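Local coordinates for segregation protein (Thermus thermophilus, PDB 1WCV) that hydrolyses ATP and cooperatively binds double-stranded DNA in a strictly ATP-dependent manner, probably to partition chromosomes, at residues Ala28-Arg33 / Val77-His81; Asp42-Gln46 / Pro120-Leu126; Leu131-Val137 / Asn166-Arg170; Gly173-Tyr179 / Lys200-Ile206; Pro207-Leu212 / His225-Gly231. One frame throughout, in Å; residues are numbered along the deposited sequence.

Contact 1: Ala28-Arg33 / Val77-His81; sequences AAYLAR and VDGFH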
# COMPACT_ATOMS: atom_id res chain seq x y z
N ALA A 28 -9.01 10.48 -10.62
CA ALA A 28 -9.05 11.82 -11.19
C ALA A 28 -9.27 12.85 -10.10
O ALA A 28 -8.64 13.90 -10.09
CB ALA A 28 -10.16 11.91 -12.24
N ALA A 29 -10.17 12.55 -9.17
CA ALA A 29 -10.49 13.47 -8.08
C ALA A 29 -9.29 13.76 -7.21
O ALA A 29 -9.05 14.91 -6.81
CB ALA A 29 -11.62 12.91 -7.24
N TYR A 30 -8.51 12.72 -6.89
CA TYR A 30 -7.35 12.92 -6.05
C TYR A 30 -6.11 13.42 -6.77
O TYR A 30 -5.28 14.08 -6.17
CB TYR A 30 -7.07 11.66 -5.24
CG TYR A 30 -8.08 11.50 -4.13
CD1 TYR A 30 -8.03 12.31 -3.00
CD2 TYR A 30 -9.13 10.60 -4.24
CE1 TYR A 30 -9.01 12.23 -2.01
CE2 TYR A 30 -10.12 10.51 -3.26
CZ TYR A 30 -10.05 11.33 -2.15
OH TYR A 30 -11.02 11.25 -1.18
N LEU A 31 -5.98 13.10 -8.05
CA LEU A 31 -4.82 13.61 -8.79
C LEU A 31 -5.03 15.12 -8.91
O LEU A 31 -4.08 15.90 -8.90
CB LEU A 31 -4.73 12.95 -10.17
CG LEU A 31 -4.24 11.49 -10.19
CD1 LEU A 31 -4.35 10.94 -11.61
CD2 LEU A 31 -2.79 11.41 -9.70
N ALA A 32 -6.29 15.54 -9.02
CA ALA A 32 -6.61 16.97 -9.11
C ALA A 32 -6.22 17.65 -7.81
O ALA A 32 -5.63 18.73 -7.81
CB ALA A 32 -8.09 17.16 -9.36
N ARG A 33 -6.55 17.02 -6.69
CA ARG A 33 -6.23 17.58 -5.38
C ARG A 33 -4.74 17.61 -5.11
O ARG A 33 -4.29 18.26 -4.17
CB ARG A 33 -6.98 16.80 -4.29
CG ARG A 33 -8.49 17.10 -4.27
CD ARG A 33 -9.24 16.19 -3.31
NE ARG A 33 -10.63 16.62 -3.11
CZ ARG A 33 -11.59 16.53 -4.03
NH1 ARG A 33 -11.34 16.03 -5.24
NH2 ARG A 33 -12.82 16.96 -3.74
N VAL A 77 -15.70 19.56 -13.10
CA VAL A 77 -16.29 18.79 -12.02
C VAL A 77 -15.25 18.42 -10.97
O VAL A 77 -14.14 18.00 -11.30
CB VAL A 77 -16.95 17.50 -12.56
CG1 VAL A 77 -15.91 16.65 -13.27
CG2 VAL A 77 -17.60 16.73 -11.42
N ASP A 78 -15.64 18.60 -9.71
CA ASP A 78 -14.79 18.29 -8.56
C ASP A 78 -13.31 18.60 -8.74
O ASP A 78 -12.46 17.78 -8.39
CB ASP A 78 -14.96 16.83 -8.15
CG ASP A 78 -14.33 16.53 -6.79
OD1 ASP A 78 -13.94 15.37 -6.55
OD2 ASP A 78 -14.22 17.46 -5.97
N GLY A 79 -13.00 19.76 -9.29
CA GLY A 79 -11.61 20.13 -9.47
C GLY A 79 -10.92 19.69 -10.74
O GLY A 79 -9.76 20.03 -10.96
N PHE A 80 -11.59 18.91 -11.58
CA PHE A 80 -10.98 18.49 -12.84
C PHE A 80 -11.95 18.67 -14.01
O PHE A 80 -13.04 19.19 -13.84
CB PHE A 80 -10.50 17.03 -12.78
CG PHE A 80 -11.56 16.03 -12.41
CD1 PHE A 80 -11.88 15.80 -11.07
CD2 PHE A 80 -12.22 15.29 -13.39
CE1 PHE A 80 -12.84 14.86 -10.72
CE2 PHE A 80 -13.18 14.35 -13.05
CZ PHE A 80 -13.50 14.13 -11.71
N HIS A 81 -11.53 18.25 -15.20
CA HIS A 81 -12.38 18.38 -16.38
C HIS A 81 -12.79 17.03 -16.94
O HIS A 81 -11.97 16.12 -17.03
CB HIS A 81 -11.66 19.19 -17.47
CG HIS A 81 -11.48 20.64 -17.13
ND1 HIS A 81 -10.78 21.51 -17.94
CD2 HIS A 81 -11.90 21.37 -16.07
CE1 HIS A 81 -10.79 22.71 -17.40
NE2 HIS A 81 -11.46 22.66 -16.27
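D78 and G79 are the corner of the type I' turn, V77 to F80, of a beta hairpin at the edge of the P-loop NTPase sheet; with F80 they abut the last turns of helix 18-33, which follows the P-loop. The F80 ring lies over A28, whose CB stands 4.0 Å from the ring centroid and 10° off its normal, a CH-pi contact. A chi1 of 56°, with CG between backbone N and carbonyl carbon, turns the ring to the helix; V77 O lies near the rim of its other face. A32 CB, also near F80 CB, touches G79 O at 3.7 Å. R33 and D78 form a salt bridge, end-on: NH1 reaches OD1 at 3.0 Å from above the carboxylate plane, while NH2 meets the syn lone pair of OD2 at 2.7 Å. Guanidinium and carboxylate planes are 57° apart. T221 OG1 also hydrogen-bonds D78 OD1. R33 NH1 binds A29 O at 3.0 Å, and R33 N approaches that oxygen from the opposite face.

Contact 2: Asp42-Gln46 / Pro120-Leu126; sequences DLDPQ and PPSLSPL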
# COMPACT_ATOMS: atom_id res chain seq x y z
N ASP A 42 -14.57 9.89 -20.71
CA ASP A 42 -15.44 8.72 -20.64
C ASP A 42 -15.52 8.16 -22.05
O ASP A 42 -16.10 8.79 -22.94
CB ASP A 42 -16.84 9.12 -20.16
CG ASP A 42 -17.70 7.91 -19.80
OD1 ASP A 42 -17.31 6.78 -20.15
OD2 ASP A 42 -18.77 8.09 -19.18
N LEU A 43 -14.93 6.98 -22.27
CA LEU A 43 -14.95 6.37 -23.59
C LEU A 43 -15.95 5.22 -23.69
O LEU A 43 -15.99 4.50 -24.69
CB LEU A 43 -13.56 5.87 -23.97
CG LEU A 43 -12.48 6.92 -24.19
CD1 LEU A 43 -11.13 6.25 -24.45
CD2 LEU A 43 -12.86 7.79 -25.38
N ASP A 44 -16.76 5.04 -22.65
CA ASP A 44 -17.74 3.96 -22.64
C ASP A 44 -19.08 4.46 -23.14
O ASP A 44 -19.63 5.42 -22.61
CB ASP A 44 -17.91 3.40 -21.23
CG ASP A 44 -18.64 2.07 -21.22
OD1 ASP A 44 -19.62 1.91 -21.97
OD2 ASP A 44 -18.22 1.17 -20.46
N PRO A 45 -19.65 3.79 -24.16
CA PRO A 45 -20.95 4.20 -24.69
C PRO A 45 -22.01 4.21 -23.60
O PRO A 45 -23.04 4.87 -23.72
CB PRO A 45 -21.22 3.15 -25.76
CG PRO A 45 -19.85 2.80 -26.25
CD PRO A 45 -19.08 2.69 -24.95
N GLN A 46 -21.76 3.47 -22.53
CA GLN A 46 -22.70 3.40 -21.41
C GLN A 46 -22.64 4.65 -20.53
O GLN A 46 -23.55 4.90 -19.74
CB GLN A 46 -22.42 2.15 -20.57
CG GLN A 46 -22.42 0.85 -21.37
CD GLN A 46 -23.75 0.56 -22.05
OE1 GLN A 46 -23.89 -0.43 -22.76
NE2 GLN A 46 -24.73 1.43 -21.82
N PRO A 120 -14.10 1.13 -22.23
CA PRO A 120 -15.15 0.13 -22.05
C PRO A 120 -14.49 -1.25 -22.01
O PRO A 120 -13.35 -1.41 -22.43
CB PRO A 120 -16.03 0.32 -23.28
CG PRO A 120 -15.07 0.78 -24.31
CD PRO A 120 -14.17 1.74 -23.57
N PRO A 121 -15.20 -2.26 -21.49
CA PRO A 121 -14.64 -3.61 -21.43
C PRO A 121 -14.75 -4.35 -22.76
O PRO A 121 -15.23 -3.79 -23.75
CB PRO A 121 -15.47 -4.27 -20.34
CG PRO A 121 -16.82 -3.67 -20.57
CD PRO A 121 -16.49 -2.20 -20.77
N SER A 122 -14.29 -5.60 -22.76
CA SER A 122 -14.36 -6.47 -23.94
C SER A 122 -13.61 -6.00 -25.18
O SER A 122 -13.95 -6.40 -26.30
CB SER A 122 -15.83 -6.71 -24.30
OG SER A 122 -16.55 -7.15 -23.16
N LEU A 123 -12.60 -5.16 -25.00
CA LEU A 123 -11.81 -4.67 -26.12
C LEU A 123 -12.64 -4.34 -27.36
O LEU A 123 -12.69 -5.11 -28.32
CB LEU A 123 -10.74 -5.71 -26.48
CG LEU A 123 -9.48 -5.22 -27.20
CD1 LEU A 123 -9.82 -4.70 -28.59
CD2 LEU A 123 -8.83 -4.13 -26.37
N SER A 124 -13.30 -3.19 -27.34
CA SER A 124 -14.10 -2.75 -28.47
C SER A 124 -13.21 -1.74 -29.20
O SER A 124 -12.09 -1.47 -28.77
CB SER A 124 -15.37 -2.06 -27.98
OG SER A 124 -15.07 -0.81 -27.37
N PRO A 125 -13.68 -1.20 -30.33
CA PRO A 125 -12.81 -0.23 -31.00
C PRO A 125 -12.49 0.95 -30.08
O PRO A 125 -11.45 1.59 -30.24
CB PRO A 125 -13.63 0.18 -32.22
CG PRO A 125 -14.34 -1.12 -32.57
CD PRO A 125 -14.81 -1.59 -31.20
N LEU A 126 -13.38 1.24 -29.14
CA LEU A 126 -13.15 2.34 -28.20
C LEU A 126 -12.08 1.96 -27.19
O LEU A 126 -11.26 2.79 -26.81
CB LEU A 126 -14.46 2.71 -27.49
CG LEU A 126 -15.29 3.72 -28.29
CD1 LEU A 126 -16.72 3.77 -27.78
CD2 LEU A 126 -14.63 5.08 -28.19
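L126 CD1 lies 3.3 Å from L43 O, and CB, CG and CD2 of L126 also lie against this oxygen, which is buried here and has no polar partner in the model. P120 borders it too, with CD 3.5 Å from the same L43 O. P45 meets the same leucine methyl, P45 CG being 3.6 Å from L126 CD1. D44 and P120 run antiparallel alongside each other, D44 OD2 lying 3.6 Å from P120 CA. A chi1 of -165° swings the D44 carboxylate beside its own carbonyl carbon and alongside CA and CB of P120. These loops leave strands 38-42 and 114-118, neighbours in the P-loop NTPase sheet; their DLDPQ and DAPP sequences are consistent with the two switch regions, as in ParA and MinD relatives. Nearest atoms of P121 and the ATP-binding G16 are about 4 Å apart. Two consecutive Asx turns set the first loop: D42 OD1 accepts from D44 N at 3.1 Å, and D44 OD1 from Q46 N at 2.7 Å. T50 OG1 holds the other oxygen of D42. On the second loop S124 OG caps helix 125-133 through a weak bond from L126 N, while L89, T93 and L96 pack on L126.

Contact 3: Leu131-Val137 / Asn166-Arg170; sequences LAAAEGV and NPRLR
N166 turns its amide across to the 131-137 segment with CG opposite the backbone N (chi1 177°), and L169, at chi1 -175°, sends its branch the same way. The loop they occupy closes a beta-alpha-beta crossover, in which helix 146-164 connects the neighbouring parallel strands 136-142 and 170-177. Both N-H bonds of the N166 amide are used, and both acceptors lie in its plane: ND2 gives to L131 O at 3.0 Å, in the carbonyl plane, and to A134 O at 2.6 Å, nearly along the C=O axis. This pair fixes the rotation of the amide under the end of helix 125-133. Its OD1 accepts from R168 N, an Asx turn within the type I turn N166 to L169. Further on, the backbones pair: R170 N binds E135 O at 2.9 Å, whereas V137 N to R170 O is weak. E135 CG rests on R168 CG at 4.0 Å, but its OE1 accepts from the backbone N of R7 and R8. L158 and V161 of helix 146-164 cover L169. Packing is tight at the leucine, where L169 CD1 and V137 CG2 are only 3.5 Å apart.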
# COMPACT_ATOMS: atom_id res chain seq x y z
N LEU A 131 -6.17 2.36 -25.74
CA LEU A 131 -4.86 1.74 -25.62
C LEU A 131 -3.85 2.28 -26.63
O LEU A 131 -2.66 2.33 -26.35
CB LEU A 131 -4.98 0.22 -25.77
CG LEU A 131 -5.79 -0.46 -24.67
CD1 LEU A 131 -5.79 -1.97 -24.86
CD2 LEU A 131 -5.20 -0.09 -23.33
N ALA A 132 -4.34 2.68 -27.79
CA ALA A 132 -3.47 3.20 -28.83
C ALA A 132 -3.05 4.64 -28.56
O ALA A 132 -2.06 5.12 -29.11
CB ALA A 132 -4.15 3.11 -30.19
N ALA A 133 -3.79 5.32 -27.68
CA ALA A 133 -3.49 6.71 -27.36
C ALA A 133 -2.78 6.91 -26.02
O ALA A 133 -2.13 7.94 -25.80
CB ALA A 133 -4.78 7.52 -27.37
N ALA A 134 -2.89 5.94 -25.13
CA ALA A 134 -2.29 6.04 -23.81
C ALA A 134 -0.81 5.66 -23.76
O ALA A 134 -0.29 5.02 -24.66
CB ALA A 134 -3.07 5.18 -22.83
N GLU A 135 -0.14 6.07 -22.68
CA GLU A 135 1.25 5.70 -22.48
C GLU A 135 1.29 4.72 -21.30
O GLU A 135 2.14 3.85 -21.23
CB GLU A 135 2.11 6.93 -22.17
CG GLU A 135 2.27 7.90 -23.32
CD GLU A 135 1.37 9.11 -23.19
OE1 GLU A 135 1.33 9.71 -22.10
OE2 GLU A 135 0.70 9.47 -24.19
N GLY A 136 0.34 4.88 -20.38
CA GLY A 136 0.29 4.01 -19.21
C GLY A 136 -1.09 3.40 -19.05
O GLY A 136 -2.09 3.99 -19.46
N VAL A 137 -1.15 2.21 -18.47
CA VAL A 137 -2.43 1.54 -18.25
C VAL A 137 -2.58 1.09 -16.80
O VAL A 137 -1.64 0.56 -16.22
CB VAL A 137 -2.58 0.27 -19.13
CG1 VAL A 137 -3.95 -0.35 -18.91
CG2 VAL A 137 -2.37 0.61 -20.60
N ASN A 166 1.19 1.04 -30.74
CA ASN A 166 1.64 2.09 -29.83
C ASN A 166 2.86 1.68 -29.01
O ASN A 166 2.72 1.13 -27.92
CB ASN A 166 0.47 2.46 -28.92
CG ASN A 166 0.83 3.48 -27.87
OD1 ASN A 166 1.86 4.14 -27.97
ND2 ASN A 166 -0.02 3.63 -26.86
N PRO A 167 4.07 1.94 -29.53
CA PRO A 167 5.35 1.62 -28.89
C PRO A 167 5.53 2.13 -27.46
O PRO A 167 6.26 1.54 -26.68
CB PRO A 167 6.37 2.24 -29.84
CG PRO A 167 5.68 2.16 -31.17
CD PRO A 167 4.29 2.60 -30.83
N ARG A 168 4.88 3.24 -27.13
CA ARG A 168 5.05 3.77 -25.78
C ARG A 168 4.07 3.23 -24.74
O ARG A 168 4.08 3.66 -23.59
CB ARG A 168 5.02 5.30 -25.79
CG ARG A 168 3.81 5.93 -26.42
CD ARG A 168 4.01 6.11 -27.91
NE ARG A 168 2.88 6.82 -28.52
CZ ARG A 168 2.75 7.01 -29.83
NH1 ARG A 168 1.69 7.66 -30.30
NH2 ARG A 168 3.66 6.55 -30.67
N LEU A 169 3.25 2.27 -25.14
CA LEU A 169 2.28 1.68 -24.21
C LEU A 169 2.96 0.80 -23.17
O LEU A 169 3.73 -0.11 -23.49
CB LEU A 169 1.25 0.85 -24.98
CG LEU A 169 0.12 0.28 -24.12
CD1 LEU A 169 -0.69 1.42 -23.51
CD2 LEU A 169 -0.79 -0.61 -24.97
N ARG A 170 2.66 1.06 -21.90
CA ARG A 170 3.22 0.28 -20.81
C ARG A 170 2.21 0.14 -19.68
O ARG A 170 1.33 0.98 -19.49
CB ARG A 170 4.48 0.93 -20.26
CG ARG A 170 4.28 2.34 -19.76
CD ARG A 170 5.35 2.75 -18.76
NE ARG A 170 6.71 2.58 -19.28
CZ ARG A 170 7.81 2.77 -18.56
NH1 ARG A 170 7.72 3.15 -17.29
NH2 ARG A 170 9.00 2.59 -19.10

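Contact 4: Gly173-Tyr179 / Lys200-Ile206; sequences GILVTMY and KVFWTVI
F202 leans on strand 170-177 along one side of its ring, CD2 to CZ, a chi1 of -75° setting CG anti to the carbonyl carbon and the ring toward the strand. F202 CB lies 3.8 Å from I174 O; CD2 sits 3.3 Å from that oxygen and 4.0 Å from L175 CB. Farther out, CE2 comes to 3.5 Å from G173 CA, and CZ to 3.8 Å from the same CA. R245 makes a cation-pi contact with the ring. F202 N gives a bond to I174 O, nearly straight at 164°, while I174 N binds K200 O at 2.8 Å. After F202 the backbone leaves the strand, at W203 and T204, and one water accepts from V176 N and donates to F202 O and T204 O. The backbones rejoin where I206 N meets V176 O at 3.0 Å and Y179 N binds I206 O. Y179 OH bonds ND1 of H233 of the second subunit. At 35° to segment 173-179, end to end, segment 200-206 flanks the edge strand of this P-loop NTPase sheet and leads to nucleotide-binding P207.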
# COMPACT_ATOMS: atom_id res chain seq x y z
N GLY A 173 0.16 -0.31 -13.66
CA GLY A 173 -0.07 -1.23 -12.56
C GLY A 173 -1.43 -1.90 -12.54
O GLY A 173 -2.36 -1.44 -13.19
N ILE A 174 -1.51 -3.01 -11.82
CA ILE A 174 -2.75 -3.75 -11.64
C ILE A 174 -3.28 -3.30 -10.28
O ILE A 174 -2.54 -3.30 -9.29
CB ILE A 174 -2.48 -5.25 -11.61
CG1 ILE A 174 -1.93 -5.71 -12.96
CG2 ILE A 174 -3.78 -6.00 -11.26
CD1 ILE A 174 -1.24 -7.04 -12.91
N LEU A 175 -4.55 -2.91 -10.24
CA LEU A 175 -5.17 -2.43 -9.00
C LEU A 175 -6.25 -3.36 -8.49
O LEU A 175 -7.22 -3.63 -9.19
CB LEU A 175 -5.78 -1.05 -9.21
CG LEU A 175 -6.56 -0.44 -8.03
CD1 LEU A 175 -5.62 -0.17 -6.85
CD2 LEU A 175 -7.23 0.86 -8.48
N VAL A 176 -6.10 -3.83 -7.26
CA VAL A 176 -7.12 -4.69 -6.66
C VAL A 176 -8.20 -3.78 -6.08
O VAL A 176 -7.90 -2.89 -5.27
CB VAL A 176 -6.53 -5.56 -5.54
CG1 VAL A 176 -7.62 -6.43 -4.93
CG2 VAL A 176 -5.40 -6.44 -6.10
N THR A 177 -9.44 -3.97 -6.53
CA THR A 177 -10.56 -3.17 -6.04
C THR A 177 -11.60 -4.10 -5.44
O THR A 177 -11.51 -5.33 -5.57
CB THR A 177 -11.23 -2.36 -7.19
OG1 THR A 177 -11.87 -3.26 -8.10
CG2 THR A 177 -10.20 -1.53 -7.94
N MET A 178 -12.59 -3.51 -4.78
CA MET A 178 -13.67 -4.27 -4.17
C MET A 178 -13.19 -5.40 -3.27
O MET A 178 -13.81 -6.46 -3.18
CB MET A 178 -14.59 -4.79 -5.27
CG MET A 178 -15.08 -3.66 -6.17
SD MET A 178 -16.31 -4.12 -7.38
CE MET A 178 -17.80 -3.98 -6.40
N TYR A 179 -12.08 -5.15 -2.59
CA TYR A 179 -11.51 -6.13 -1.67
C TYR A 179 -12.53 -6.34 -0.54
O TYR A 179 -12.78 -5.43 0.24
CB TYR A 179 -10.20 -5.58 -1.11
CG TYR A 179 -9.46 -6.47 -0.14
CD1 TYR A 179 -8.47 -7.35 -0.58
CD2 TYR A 179 -9.72 -6.40 1.23
CE1 TYR A 179 -7.75 -8.15 0.35
CE2 TYR A 179 -9.02 -7.18 2.14
CZ TYR A 179 -8.03 -8.04 1.70
OH TYR A 179 -7.33 -8.78 2.62
N LYS A 200 4.02 -5.59 -10.34
CA LYS A 200 3.03 -4.96 -11.21
C LYS A 200 1.76 -4.60 -10.44
O LYS A 200 1.02 -3.71 -10.86
CB LYS A 200 2.68 -5.89 -12.37
CG LYS A 200 3.86 -6.16 -13.30
CD LYS A 200 3.47 -7.05 -14.45
CE LYS A 200 3.12 -8.45 -13.98
NZ LYS A 200 2.82 -9.35 -15.13
N VAL A 201 1.53 -5.25 -9.31
CA VAL A 201 0.32 -4.99 -8.53
C VAL A 201 0.57 -3.85 -7.56
O VAL A 201 1.54 -3.90 -6.79
CB VAL A 201 -0.11 -6.24 -7.74
CG1 VAL A 201 -1.45 -5.99 -7.04
CG2 VAL A 201 -0.18 -7.45 -8.68
N PHE A 202 -0.28 -2.83 -7.60
CA PHE A 202 -0.16 -1.70 -6.68
C PHE A 202 -0.29 -2.22 -5.26
O PHE A 202 -1.04 -3.16 -5.01
CB PHE A 202 -1.27 -0.69 -6.91
CG PHE A 202 -1.10 0.16 -8.13
CD1 PHE A 202 -0.14 1.18 -8.16
CD2 PHE A 202 -1.92 -0.01 -9.25
CE1 PHE A 202 -0.01 2.01 -9.26
CE2 PHE A 202 -1.80 0.82 -10.37
CZ PHE A 202 -0.84 1.83 -10.37
N TRP A 203 0.44 -1.61 -4.33
CA TRP A 203 0.36 -1.98 -2.93
C TRP A 203 -0.93 -1.45 -2.32
O TRP A 203 -1.49 -2.05 -1.42
CB TRP A 203 1.57 -1.44 -2.17
CG TRP A 203 2.77 -2.30 -2.39
CD1 TRP A 203 3.88 -1.98 -3.12
CD2 TRP A 203 2.94 -3.66 -1.97
NE1 TRP A 203 4.72 -3.06 -3.19
CE2 TRP A 203 4.17 -4.10 -2.50
CE3 TRP A 203 2.16 -4.54 -1.21
CZ2 TRP A 203 4.64 -5.40 -2.29
CZ3 TRP A 203 2.64 -5.83 -1.00
CH2 TRP A 203 3.87 -6.25 -1.54
N THR A 204 -1.40 -0.31 -2.82
CA THR A 204 -2.65 0.25 -2.32
C THR A 204 -3.79 -0.60 -2.89
O THR A 204 -3.83 -0.88 -4.09
CB THR A 204 -2.85 1.70 -2.80
OG1 THR A 204 -1.73 2.49 -2.39
CG2 THR A 204 -4.13 2.29 -2.20
N VAL A 205 -4.69 -1.01 -2.02
CA VAL A 205 -5.82 -1.83 -2.41
C VAL A 205 -7.07 -1.07 -2.03
O VAL A 205 -7.12 -0.49 -0.94
CB VAL A 205 -5.77 -3.18 -1.66
CG1 VAL A 205 -7.07 -3.97 -1.84
CG2 VAL A 205 -4.60 -4.00 -2.17
N ILE A 206 -8.08 -1.05 -2.91
CA ILE A 206 -9.33 -0.35 -2.63
C ILE A 206 -10.30 -1.33 -1.96
O ILE A 206 -10.65 -2.37 -2.53
CB ILE A 206 -9.98 0.22 -3.91
CG1 ILE A 206 -8.92 0.95 -4.76
CG2 ILE A 206 -11.09 1.21 -3.53
CD1 ILE A 206 -8.22 2.09 -4.03
O HOH W 1 -3.78 -3.14 -5.68

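Contact 5: Pro207-Leu212 / His225-Gly231; sequences PRNVRL and HAPTSPG
S229 CB and P230 CD lie over one face of the R211 guanidinium: NH1 is 3.6 Å from S229 CB and NH2 3.7 Å from P230 CD. Bends at chi2 (146°) and chi3 (-76°) bring the group there. Apolar contacts are R211 CB on A226 CB at 3.9 Å, P207 CG on P230 CB at 4.1 Å, the two side chains crossing at about a right angle, and L212 CD2 near G231 CA. Among polar groups a single water joins the segments; it accepts from G231 N at 2.8 Å, donates to S229 OG and gives a weaker bond to N209 OD1. N209 is the N-cap of helix 210-218, its OD1 taking weak bonds from R211 N and L212 N, while S229 OG donates to A226 O at 2.7 Å. P207 and N209 bind ATP and ADP, so the water network adjoins the nucleotide site. Around it, L212 packs on T22 and N26 of helix 18-33, I222 of helix 222-225 and Y235 of helix 230-246, and H225 bonds back to E214.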
# COMPACT_ATOMS: atom_id res chain seq x y z
N PRO A 207 -10.77 -1.00 -0.75
CA PRO A 207 -11.70 -1.87 -0.04
C PRO A 207 -13.14 -1.77 -0.50
O PRO A 207 -13.57 -0.75 -1.02
CB PRO A 207 -11.57 -1.39 1.39
CG PRO A 207 -11.52 0.10 1.19
CD PRO A 207 -10.54 0.25 0.01
N ARG A 208 -13.88 -2.85 -0.29
CA ARG A 208 -15.30 -2.83 -0.62
C ARG A 208 -15.82 -1.97 0.54
O ARG A 208 -15.45 -2.19 1.69
CB ARG A 208 -15.89 -4.23 -0.54
CG ARG A 208 -17.24 -4.38 -1.22
CD ARG A 208 -17.73 -5.82 -1.15
NE ARG A 208 -18.83 -6.05 -2.09
CZ ARG A 208 -18.70 -6.01 -3.41
NH1 ARG A 208 -17.52 -5.77 -3.95
NH2 ARG A 208 -19.75 -6.22 -4.19
N ASN A 209 -16.64 -0.97 0.23
CA ASN A 209 -17.18 -0.10 1.27
C ASN A 209 -18.48 0.52 0.78
O ASN A 209 -18.57 0.96 -0.37
CB ASN A 209 -16.17 1.01 1.62
CG ASN A 209 -16.71 2.00 2.64
OD1 ASN A 209 -17.32 3.01 2.29
ND2 ASN A 209 -16.50 1.70 3.92
N VAL A 210 -19.47 0.55 1.66
CA VAL A 210 -20.79 1.09 1.36
C VAL A 210 -20.81 2.51 0.78
O VAL A 210 -21.52 2.77 -0.19
CB VAL A 210 -21.68 1.08 2.64
CG1 VAL A 210 -21.01 1.87 3.75
CG2 VAL A 210 -23.06 1.65 2.32
N ARG A 211 -20.05 3.42 1.38
CA ARG A 211 -20.01 4.80 0.90
C ARG A 211 -19.42 4.91 -0.50
O ARG A 211 -19.82 5.76 -1.28
CB ARG A 211 -19.22 5.68 1.87
CG ARG A 211 -19.99 6.01 3.14
CD ARG A 211 -19.07 6.09 4.34
NE ARG A 211 -18.66 4.77 4.79
CZ ARG A 211 -17.83 4.54 5.80
NH1 ARG A 211 -17.30 5.56 6.48
NH2 ARG A 211 -17.53 3.30 6.16
N LEU A 212 -18.46 4.04 -0.80
CA LEU A 212 -17.82 4.05 -2.10
C LEU A 212 -18.79 3.49 -3.14
O LEU A 212 -18.90 4.01 -4.25
CB LEU A 212 -16.56 3.18 -2.06
CG LEU A 212 -15.60 3.26 -3.25
CD1 LEU A 212 -15.00 4.66 -3.33
CD2 LEU A 212 -14.51 2.22 -3.10
N HIS A 225 -18.47 12.93 -1.50
CA HIS A 225 -19.46 12.17 -0.74
C HIS A 225 -19.11 11.75 0.69
O HIS A 225 -19.93 11.86 1.60
CB HIS A 225 -19.85 10.92 -1.54
CG HIS A 225 -20.98 10.15 -0.96
ND1 HIS A 225 -22.25 10.68 -0.82
CD2 HIS A 225 -21.05 8.89 -0.47
CE1 HIS A 225 -23.04 9.78 -0.27
NE2 HIS A 225 -22.34 8.68 -0.06
N ALA A 226 -17.90 11.24 0.88
CA ALA A 226 -17.47 10.77 2.20
C ALA A 226 -15.95 10.80 2.24
O ALA A 226 -15.31 9.76 2.18
CB ALA A 226 -17.98 9.35 2.44
N PRO A 227 -15.37 12.01 2.34
CA PRO A 227 -13.92 12.23 2.38
C PRO A 227 -13.10 11.50 3.44
O PRO A 227 -11.87 11.39 3.30
CB PRO A 227 -13.81 13.75 2.48
CG PRO A 227 -15.03 14.12 3.23
CD PRO A 227 -16.09 13.28 2.56
N THR A 228 -13.74 11.01 4.50
CA THR A 228 -12.98 10.30 5.51
C THR A 228 -13.33 8.82 5.57
O THR A 228 -12.95 8.13 6.50
CB THR A 228 -13.12 10.92 6.92
OG1 THR A 228 -14.50 10.91 7.32
CG2 THR A 228 -12.58 12.35 6.93
N SER A 229 -14.05 8.32 4.56
CA SER A 229 -14.41 6.90 4.51
C SER A 229 -13.17 6.15 4.03
O SER A 229 -12.30 6.73 3.39
CB SER A 229 -15.57 6.67 3.54
OG SER A 229 -15.20 7.05 2.23
N PRO A 230 -13.08 4.84 4.32
CA PRO A 230 -11.93 4.02 3.92
C PRO A 230 -11.54 4.13 2.44
O PRO A 230 -10.35 4.22 2.12
CB PRO A 230 -12.37 2.61 4.30
CG PRO A 230 -13.21 2.86 5.53
CD PRO A 230 -14.05 4.04 5.09
N GLY A 231 -12.53 4.14 1.56
CA GLY A 231 -12.27 4.25 0.14
C GLY A 231 -11.63 5.58 -0.23
O GLY A 231 -10.81 5.66 -1.14
O HOH W 2 -15.28 4.51 1.15

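From the N terminus, contact 1 closes the loop from helix 18-33 to the hairpin at 77-81, bringing the helix after the P-loop against one edge of the sheet. Contact 2 starts inside that loop and ends at 120-126, so the two cross; their nearest atoms remain about 8 Å apart. Contacts 3, 4 and 5 follow in series. Contact 3 shares helix 125-133 with contact 2, meeting it where L123 packs on L131, and closes the crossover into the last strand. Contact 4 continues along that strand, V137 O probably bonding G173 N. Contact 5 closes the shortest loop, joined to contact 4 by a probable Y179 O to R208 N bond and by I206 packing on L212.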